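Local coordinates for autoinducer 2-binding protein LsrB (Clostridium saccharobutylicum DSM 13864, PDB 6DSP), which binds the quorum-sensing signal autoinducer-2 in the cleft between its two domains, as a receptor of the bacterial solute-binding protein family, at residues C157-N162 / I204-S209; D192-N197 / S212-I217. All coordinates share one frame; numbering follows the deposited sequence.

Contact 1. Residues C157-N162 / I204-S209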
ATOM      1  N   CYS A 157     -11.038  -2.119 -15.402  1.00 13.52           N
ATOM      2  CA  CYS A 157     -11.318  -2.850 -14.164  1.00 13.41           C
ATOM      3  C   CYS A 157     -10.154  -2.651 -13.220  1.00 12.70           C
ATOM      4  O   CYS A 157      -9.130  -2.057 -13.576  1.00 13.37           O
ATOM      5  CB  CYS A 157     -11.560  -4.359 -14.409  1.00 14.48           C
ATOM      6  SG  CYS A 157     -10.122  -5.338 -14.856  1.00 15.08           S
ATOM      7  N   TRP A 158     -10.321  -3.175 -12.001  1.00 12.39           N
ATOM      8  CA  TRP A 158      -9.305  -3.151 -10.956  1.00 12.20           C
ATOM      9  C   TRP A 158      -8.712  -4.553 -10.786  1.00 12.15           C
ATOM     10  O   TRP A 158      -9.432  -5.560 -10.879  1.00 13.62           O
ATOM     11  CB  TRP A 158      -9.916  -2.721  -9.609  1.00 12.72           C
ATOM     12  CG  TRP A 158     -10.487  -1.341  -9.594  1.00 13.28           C
ATOM     13  CD1 TRP A 158     -11.667  -0.933 -10.152  1.00 14.57           C
ATOM     14  CD2 TRP A 158      -9.934  -0.203  -8.934  1.00 13.32           C
ATOM     15  NE1 TRP A 158     -11.855   0.411  -9.901  1.00 14.48           N
ATOM     16  CE2 TRP A 158     -10.811   0.879  -9.150  1.00 14.09           C
ATOM     17  CE3 TRP A 158      -8.782   0.007  -8.174  1.00 14.15           C
ATOM     18  CZ2 TRP A 158     -10.549   2.164  -8.665  1.00 14.54           C
ATOM     19  CZ3 TRP A 158      -8.522   1.265  -7.684  1.00 14.71           C
ATOM     20  CH2 TRP A 158      -9.404   2.329  -7.912  1.00 15.03           C
ATOM     21  N   HIS A 159      -7.396  -4.608 -10.580  1.00 11.55           N
ATOM     22  CA  HIS A 159      -6.645  -5.855 -10.330  1.00 11.83           C
ATOM     23  C   HIS A 159      -5.758  -5.587  -9.122  1.00 11.31           C
ATOM     24  O   HIS A 159      -4.834  -4.769  -9.192  1.00 11.87           O
ATOM     25  CB  HIS A 159      -5.805  -6.220 -11.567  1.00 12.13           C
ATOM     26  CG  HIS A 159      -4.884  -7.395 -11.360  1.00 12.03           C
ATOM     27  ND1 HIS A 159      -3.952  -7.778 -12.307  1.00 12.59           N
ATOM     28  CD2 HIS A 159      -4.721  -8.240 -10.304  1.00 11.98           C
ATOM     29  CE1 HIS A 159      -3.260  -8.812 -11.847  1.00 12.17           C
ATOM     30  NE2 HIS A 159      -3.703  -9.108 -10.636  1.00 11.77           N
ATOM     31  N   TYR A 160      -6.058  -6.243  -8.003  1.00 11.00           N
ATOM     32  CA  TYR A 160      -5.238  -6.029  -6.805  1.00 10.73           C
ATOM     33  C   TYR A 160      -5.154  -7.335  -6.016  1.00 11.17           C
ATOM     34  O   TYR A 160      -5.325  -8.423  -6.572  1.00 11.66           O
ATOM     35  CB  TYR A 160      -5.668  -4.764  -6.053  1.00 10.81           C
ATOM     36  CG  TYR A 160      -7.100  -4.635  -5.597  1.00 10.94           C
ATOM     37  CD1 TYR A 160      -8.104  -4.236  -6.469  1.00 11.38           C
ATOM     38  CD2 TYR A 160      -7.429  -4.843  -4.257  1.00 11.45           C
ATOM     39  CE1 TYR A 160      -9.402  -4.020  -6.003  1.00 11.98           C
ATOM     40  CE2 TYR A 160      -8.729  -4.654  -3.810  1.00 11.84           C
ATOM     41  CZ  TYR A 160      -9.702  -4.240  -4.694  1.00 12.17           C
ATOM     42  OH  TYR A 160     -10.978  -4.003  -4.266  1.00 13.76           O
ATOM     43  N   SER A 161      -4.834  -7.228  -4.725  1.00 10.96           N
ATOM     44  CA  SER A 161      -4.465  -8.411  -3.948  1.00 11.39           C
ATOM     45  C   SER A 161      -5.656  -9.272  -3.551  1.00 11.71           C
ATOM     46  O   SER A 161      -5.686 -10.464  -3.848  1.00 11.88           O
ATOM     47  CB  SER A 161      -3.652  -8.001  -2.731  1.00 11.43           C
ATOM     48  OG  SER A 161      -4.400  -7.162  -1.857  1.00 12.02           O
ATOM     49  N   ASN A 162      -6.602  -8.716  -2.800  1.00 11.37           N
ATOM     50  CA  ASN A 162      -7.677  -9.526  -2.247  1.00 11.89           C
ATOM     51  C   ASN A 162      -8.822  -8.611  -1.818  1.00 11.84           C
ATOM     52  O   ASN A 162      -8.654  -7.392  -1.681  1.00 12.04           O
ATOM     53  CB  ASN A 162      -7.172 -10.437  -1.097  1.00 12.54           C
ATOM     54  CG  ASN A 162      -6.861  -9.645   0.185  1.00 12.43           C
ATOM     55  OD1 ASN A 162      -7.756  -9.101   0.800  1.00 12.61           O
ATOM     56  ND2 ASN A 162      -5.573  -9.561   0.564  1.00 12.87           N
ATOM     57  N   ILE A 204       0.846 -12.600 -12.841  1.00 12.16           N
ATOM     58  CA  ILE A 204       1.015 -12.718 -14.283  1.00 12.42           C
ATOM     59  C   ILE A 204      -0.149 -13.483 -14.887  1.00 12.49           C
ATOM     60  O   ILE A 204      -0.713 -13.077 -15.913  1.00 13.59           O
ATOM     61  CB  ILE A 204       2.346 -13.405 -14.637  1.00 13.56           C
ATOM     62  CG1 ILE A 204       3.509 -12.630 -14.024  1.00 14.03           C
ATOM     63  CG2 ILE A 204       2.492 -13.575 -16.149  1.00 15.08           C
ATOM     64  CD1 ILE A 204       4.839 -13.408 -14.061  1.00 14.51           C
ATOM     65  N   SER A 205      -0.497 -14.626 -14.285  1.00 13.50           N
ATOM     66  CA  SER A 205      -1.563 -15.465 -14.829  1.00 13.97           C
ATOM     67  C   SER A 205      -2.910 -14.739 -14.812  1.00 14.01           C
ATOM     68  O   SER A 205      -3.665 -14.766 -15.792  1.00 14.69           O
ATOM     69  CB  SER A 205      -1.656 -16.742 -14.006  1.00 15.43           C
ATOM     70  OG  SER A 205      -2.639 -17.579 -14.587  1.00 17.67           O
ATOM     71  N   VAL A 206      -3.241 -14.097 -13.697  1.00 13.89           N
ATOM     72  CA  VAL A 206      -4.449 -13.274 -13.635  1.00 13.34           C
ATOM     73  C   VAL A 206      -4.386 -12.124 -14.639  1.00 13.16           C
ATOM     74  O   VAL A 206      -5.384 -11.834 -15.314  1.00 13.40           O
ATOM     75  CB  VAL A 206      -4.678 -12.786 -12.191  1.00 13.15           C
ATOM     76  CG1 VAL A 206      -5.779 -11.711 -12.136  1.00 13.48           C
ATOM     77  CG2 VAL A 206      -5.040 -13.948 -11.310  1.00 13.53           C
ATOM     78  N   GLY A 207      -3.226 -11.461 -14.768  1.00 12.10           N
ATOM     79  CA  GLY A 207      -3.109 -10.407 -15.775  1.00 12.34           C
ATOM     80  C   GLY A 207      -3.420 -10.911 -17.165  1.00 13.11           C
ATOM     81  O   GLY A 207      -4.069 -10.217 -17.965  1.00 13.30           O
ATOM     82  N   GLU A 208      -2.977 -12.137 -17.471  1.00 12.95           N
ATOM     83  CA  GLU A 208      -3.279 -12.740 -18.770  1.00 13.88           C
ATOM     84  C   GLU A 208      -4.760 -13.060 -18.903  1.00 14.62           C
ATOM     85  O   GLU A 208      -5.356 -12.866 -19.976  1.00 15.58           O
ATOM     86  CB  GLU A 208      -2.445 -14.016 -18.945  1.00 15.33           C
ATOM     87  CG  GLU A 208      -0.979 -13.697 -19.081  1.00 17.61           C
ATOM     88  CD  GLU A 208      -0.076 -14.896 -19.036  1.00 20.94           C
ATOM     89  OE1 GLU A 208      -0.428 -15.921 -18.392  1.00 23.62           O
ATOM     90  OE2 GLU A 208       1.013 -14.783 -19.627  1.00 21.20           O
ATOM     91  N   SER A 209      -5.383 -13.531 -17.817  1.00 14.34           N
ATOM     92  CA  SER A 209      -6.823 -13.793 -17.821  1.00 15.10           C
ATOM     93  C   SER A 209      -7.621 -12.532 -18.129  1.00 14.58           C
ATOM     94  O   SER A 209      -8.612 -12.580 -18.867  1.00 15.54           O
ATOM     95  CB  SER A 209      -7.260 -14.357 -16.451  1.00 17.92           C
ATOM     96  OG  SER A 209      -6.730 -15.654 -16.169  1.00 22.49           O
TER

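Contact 2. Residues D192-N197 / S212-I217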
ATOM      1  N   ASP A 192     -16.457  -7.319  -9.954  1.00 15.97           N
ATOM      2  CA  ASP A 192     -15.986  -8.109  -8.808  1.00 15.05           C
ATOM      3  C   ASP A 192     -14.522  -7.823  -8.487  1.00 14.07           C
ATOM      4  O   ASP A 192     -14.072  -8.132  -7.377  1.00 15.00           O
ATOM      5  CB  ASP A 192     -16.060  -9.602  -9.136  1.00 16.15           C
ATOM      6  CG  ASP A 192     -17.457 -10.184  -9.040  1.00 17.79           C
ATOM      7  OD1 ASP A 192     -18.395  -9.494  -8.591  1.00 19.60           O
ATOM      8  OD2 ASP A 192     -17.590 -11.377  -9.403  1.00 17.78           O
ATOM      9  N   ASN A 193     -13.783  -7.221  -9.415  1.00 13.49           N
ATOM     10  CA  ASN A 193     -12.341  -7.032  -9.365  1.00 12.73           C
ATOM     11  C   ASN A 193     -11.621  -8.350  -9.598  1.00 13.10           C
ATOM     12  O   ASN A 193     -12.176  -9.428  -9.366  1.00 13.40           O
ATOM     13  CB  ASN A 193     -11.822  -6.444  -8.056  1.00 13.59           C
ATOM     14  CG  ASN A 193     -12.584  -5.223  -7.616  1.00 14.23           C
ATOM     15  OD1 ASN A 193     -12.796  -4.283  -8.390  1.00 15.51           O
ATOM     16  ND2 ASN A 193     -12.951  -5.196  -6.341  1.00 15.34           N
ATOM     17  N   TYR A 194     -10.395  -8.255 -10.066  1.00 12.74           N
ATOM     18  CA  TYR A 194      -9.516  -9.409 -10.162  1.00 11.89           C
ATOM     19  C   TYR A 194      -8.504  -9.382  -9.024  1.00 12.11           C
ATOM     20  O   TYR A 194      -7.935  -8.335  -8.704  1.00 12.60           O
ATOM     21  CB  TYR A 194      -8.802  -9.423 -11.510  1.00 12.21           C
ATOM     22  CG  TYR A 194      -9.665  -9.901 -12.656  1.00 12.76           C
ATOM     23  CD1 TYR A 194     -10.428  -9.001 -13.423  1.00 13.09           C
ATOM     24  CD2 TYR A 194      -9.696 -11.246 -12.995  1.00 13.64           C
ATOM     25  CE1 TYR A 194     -11.181  -9.437 -14.491  1.00 13.49           C
ATOM     26  CE2 TYR A 194     -10.451 -11.697 -14.076  1.00 13.95           C
ATOM     27  CZ  TYR A 194     -11.194 -10.787 -14.807  1.00 13.94           C
ATOM     28  OH  TYR A 194     -11.938 -11.220 -15.869  1.00 15.59           O
ATOM     29  N   TYR A 195      -8.245 -10.560  -8.462  1.00 11.83           N
ATOM     30  CA  TYR A 195      -7.377 -10.690  -7.294  1.00 12.10           C
ATOM     31  C   TYR A 195      -6.261 -11.690  -7.567  1.00 12.00           C
ATOM     32  O   TYR A 195      -6.511 -12.797  -8.060  1.00 13.27           O
ATOM     33  CB  TYR A 195      -8.173 -11.168  -6.066  1.00 11.76           C
ATOM     34  CG  TYR A 195      -9.255 -10.192  -5.683  1.00 12.09           C
ATOM     35  CD1 TYR A 195      -8.935  -8.866  -5.333  1.00 12.52           C
ATOM     36  CD2 TYR A 195     -10.594 -10.601  -5.610  1.00 12.71           C
ATOM     37  CE1 TYR A 195      -9.953  -7.948  -4.982  1.00 13.16           C
ATOM     38  CE2 TYR A 195     -11.605  -9.703  -5.268  1.00 13.54           C
ATOM     39  CZ  TYR A 195     -11.281  -8.389  -4.942  1.00 13.51           C
ATOM     40  OH  TYR A 195     -12.271  -7.504  -4.578  1.00 15.12           O
ATOM     41  N   SER A 196      -5.025 -11.306  -7.221  1.00 11.60           N
ATOM     42  CA  SER A 196      -3.872 -12.193  -7.417  1.00 11.76           C
ATOM     43  C   SER A 196      -3.098 -12.487  -6.137  1.00 11.49           C
ATOM     44  O   SER A 196      -2.062 -13.175  -6.198  1.00 12.52           O
ATOM     45  CB  SER A 196      -2.957 -11.730  -8.553  1.00 12.33           C
ATOM     46  OG  SER A 196      -2.629 -10.357  -8.422  1.00 12.31           O
ATOM     47  N   ASN A 197      -3.599 -12.063  -4.991  1.00 11.37           N
ATOM     48  CA  ASN A 197      -3.166 -12.609  -3.708  1.00 11.94           C
ATOM     49  C   ASN A 197      -1.712 -12.333  -3.382  1.00 11.80           C
ATOM     50  O   ASN A 197      -1.115 -13.039  -2.551  1.00 12.68           O
ATOM     51  CB  ASN A 197      -3.512 -14.098  -3.598  1.00 13.15           C
ATOM     52  CG  ASN A 197      -4.961 -14.332  -3.914  1.00 14.94           C
ATOM     53  OD1 ASN A 197      -5.811 -13.832  -3.218  1.00 16.55           O
ATOM     54  ND2 ASN A 197      -5.238 -15.062  -4.970  1.00 15.50           N
ATOM     55  N   SER A 212      -7.265 -11.781 -21.820  1.00 15.98           N
ATOM     56  CA  SER A 212      -7.929 -12.780 -22.658  1.00 17.52           C
ATOM     57  C   SER A 212      -9.456 -12.625 -22.617  1.00 17.29           C
ATOM     58  O   SER A 212     -10.136 -12.761 -23.646  1.00 18.73           O
ATOM     59  CB  SER A 212      -7.528 -14.187 -22.195  1.00 21.37           C
ATOM     60  OG  SER A 212      -6.123 -14.392 -22.302  1.00 25.47           O
ATOM     61  N   ALA A 213     -10.017 -12.384 -21.427  1.00 16.47           N
ATOM     62  CA  ALA A 213     -11.460 -12.319 -21.250  1.00 16.68           C
ATOM     63  C   ALA A 213     -12.025 -10.950 -21.600  1.00 16.74           C
ATOM     64  O   ALA A 213     -13.228 -10.844 -21.849  1.00 17.31           O
ATOM     65  CB  ALA A 213     -11.815 -12.665 -19.800  1.00 17.03           C
ATOM     66  N   HIS A 214     -11.179  -9.921 -21.619  1.00 16.23           N
ATOM     67  CA  HIS A 214     -11.585  -8.552 -21.883  1.00 16.56           C
ATOM     68  C   HIS A 214     -10.553  -7.947 -22.836  1.00 17.23           C
ATOM     69  O   HIS A 214      -9.825  -7.010 -22.502  1.00 16.70           O
ATOM     70  CB  HIS A 214     -11.679  -7.748 -20.586  1.00 17.25           C
ATOM     71  CG  HIS A 214     -12.516  -8.406 -19.545  1.00 18.20           C
ATOM     72  ND1 HIS A 214     -13.895  -8.398 -19.580  1.00 19.23           N
ATOM     73  CD2 HIS A 214     -12.165  -9.161 -18.477  1.00 19.06           C
ATOM     74  CE1 HIS A 214     -14.354  -9.104 -18.559  1.00 20.00           C
ATOM     75  NE2 HIS A 214     -13.328  -9.589 -17.885  1.00 19.88           N
ATOM     76  N   SER A 215     -10.443  -8.534 -24.034  1.00 18.15           N
ATOM     77  CA  SER A 215      -9.317  -8.193 -24.901  1.00 19.40           C
ATOM     78  C   SER A 215      -9.349  -6.752 -25.387  1.00 20.06           C
ATOM     79  O   SER A 215      -8.293  -6.217 -25.753  1.00 20.75           O
ATOM     80  CB  SER A 215      -9.219  -9.158 -26.086  1.00 20.98           C
ATOM     81  OG  SER A 215     -10.328  -8.980 -26.951  1.00 22.36           O
ATOM     82  N   ASP A 216     -10.521  -6.115 -25.388  1.00 19.75           N
ATOM     83  CA  ASP A 216     -10.664  -4.706 -25.748  1.00 20.07           C
ATOM     84  C   ASP A 216     -10.641  -3.769 -24.536  1.00 19.02           C
ATOM     85  O   ASP A 216     -11.034  -2.592 -24.655  1.00 20.43           O
ATOM     86  CB  ASP A 216     -11.939  -4.481 -26.558  1.00 22.33           C
ATOM     87  CG  ASP A 216     -13.192  -4.798 -25.776  1.00 24.65           C
ATOM     88  OD1 ASP A 216     -13.114  -5.272 -24.634  1.00 24.50           O
ATOM     89  OD2 ASP A 216     -14.287  -4.624 -26.311  1.00 26.58           O
ATOM     90  N   ILE A 217     -10.196  -4.247 -23.376  1.00 16.98           N
ATOM     91  CA  ILE A 217     -10.146  -3.375 -22.211  1.00 15.94           C
ATOM     92  C   ILE A 217      -9.204  -2.194 -22.496  1.00 15.67           C
ATOM     93  O   ILE A 217      -8.176  -2.336 -23.175  1.00 16.89           O
ATOM     94  CB  ILE A 217      -9.734  -4.195 -20.973  1.00 15.46           C
ATOM     95  CG1 ILE A 217     -10.084  -3.451 -19.685  1.00 15.62           C
ATOM     96  CG2 ILE A 217      -8.247  -4.603 -21.045  1.00 15.45           C
ATOM     97  CD1 ILE A 217     -10.053  -4.371 -18.445  1.00 15.86           C
TER

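Contact 1. Residues C157-N162 / I204-S209
Val206 and Gly207, on one turn of the helix 200-213, receive the imidazole of His159, which strand 155-160 sends across to them. Ahead of this pair, Ile204 turns its side chain away from the strand and packs on Gln233 of the helix 227-237. Ser205 serves the helix itself: its carbonyl O accepts hydrogen bonds from the amide N of Ser209 and, from above the carbonyl plane, from Ser209 OG at 3.2 Å, which reinforces the turn on a part that does not face the strand. Val206 supplies the one aliphatic group in the contact. Its CG1 lies over a face of the imidazole, 3.9 Å from the centroid of the His159 ring and 23° off the ring normal, a CH-pi contact displaced toward the rim. The nearest ring atom is NE2 of His159, 3.7 Å from Val206 CG1. Next comes Gly207, which meets the ring with its backbone; His159 CE1 is 3.9 Å from Gly207 N, reached obliquely. The ring gets this far because His159 CG stands anti to the backbone N (chi1 174°), which directs the imidazole toward the helix. Both nitrogens of this buried ring have hydrogen-bond partners, NE2 with Ser196 OG and ND1 with Gln231 OE1, and together they fix its rotation. Gln231 NE2 also hydrogen-bonds to Gly207 O, so that one amide joins the histidine to the helix. Beyond, Glu208 reaches Asn237 with its carboxylate. A helix packed in this way on a strand of a parallel sheet is the alpha/beta layering of the periplasmic binding protein fold, here in the domain built on the four-stranded parallel sheet.

Contact 2. Residues D192-N197 / S212-I217
Tyr194 and His214 meet through their side chains within a beta-alpha-beta unit, between strand 187-195 and the turn that leads from helix 200-213 to strand 219-222: Tyr194 lies near the end of its strand, and His214 is the first residue to leave helical geometry after the helix. The phenol and the imidazole reach toward each other across the gap and share a hydrogen bond of 2.9 Å between Tyr194 OH and His214 NE2; the proton may sit on either atom. Each partner lies in the plane of the other's ring, at its edge. The two planes stand at 76°, yet neither ring covers a face of the other, and their centroids are 6.0 Å apart. In both residues CG is anti to the carbonyl carbon (chi1 -78° for Tyr194), a conformation that points the two rings at one another. Beside Tyr194, Asn193 ND2 donates to Tyr195 OH at 3.0 Å, almost straight (177°) and in the amide plane. Val206 and Ile210 pack against Tyr194, while Val189 touches His214. After the histidine the chain bends in a type I turn, closed by Ile217 N on His214 O. Ala213 adds a marginal van der Waals contact, its CB 4.2 Å from Tyr194 OH.

In the fold
The centres of the two contacts lie about 5 Å apart, on the same side of the chain's centre and in one domain. Their segments alternate along the chain: 157-162, 192-197, 204-209, then 212-217. Strands 155-160 and 187-195 are neighbours in the four-stranded parallel sheet, and both contacts use the helix 200-213, contact 1 within its length and contact 2 at and just past its C-terminal end. The helix is thus attached to two adjoining strands, at a buried place and at a surface one. Ser161 O and Asn197 N probably hydrogen-bond where the strands run out. The His159 side chain is about 11 Å from the bound autoinducer-2, so contact 1 is near the pocket without lining it.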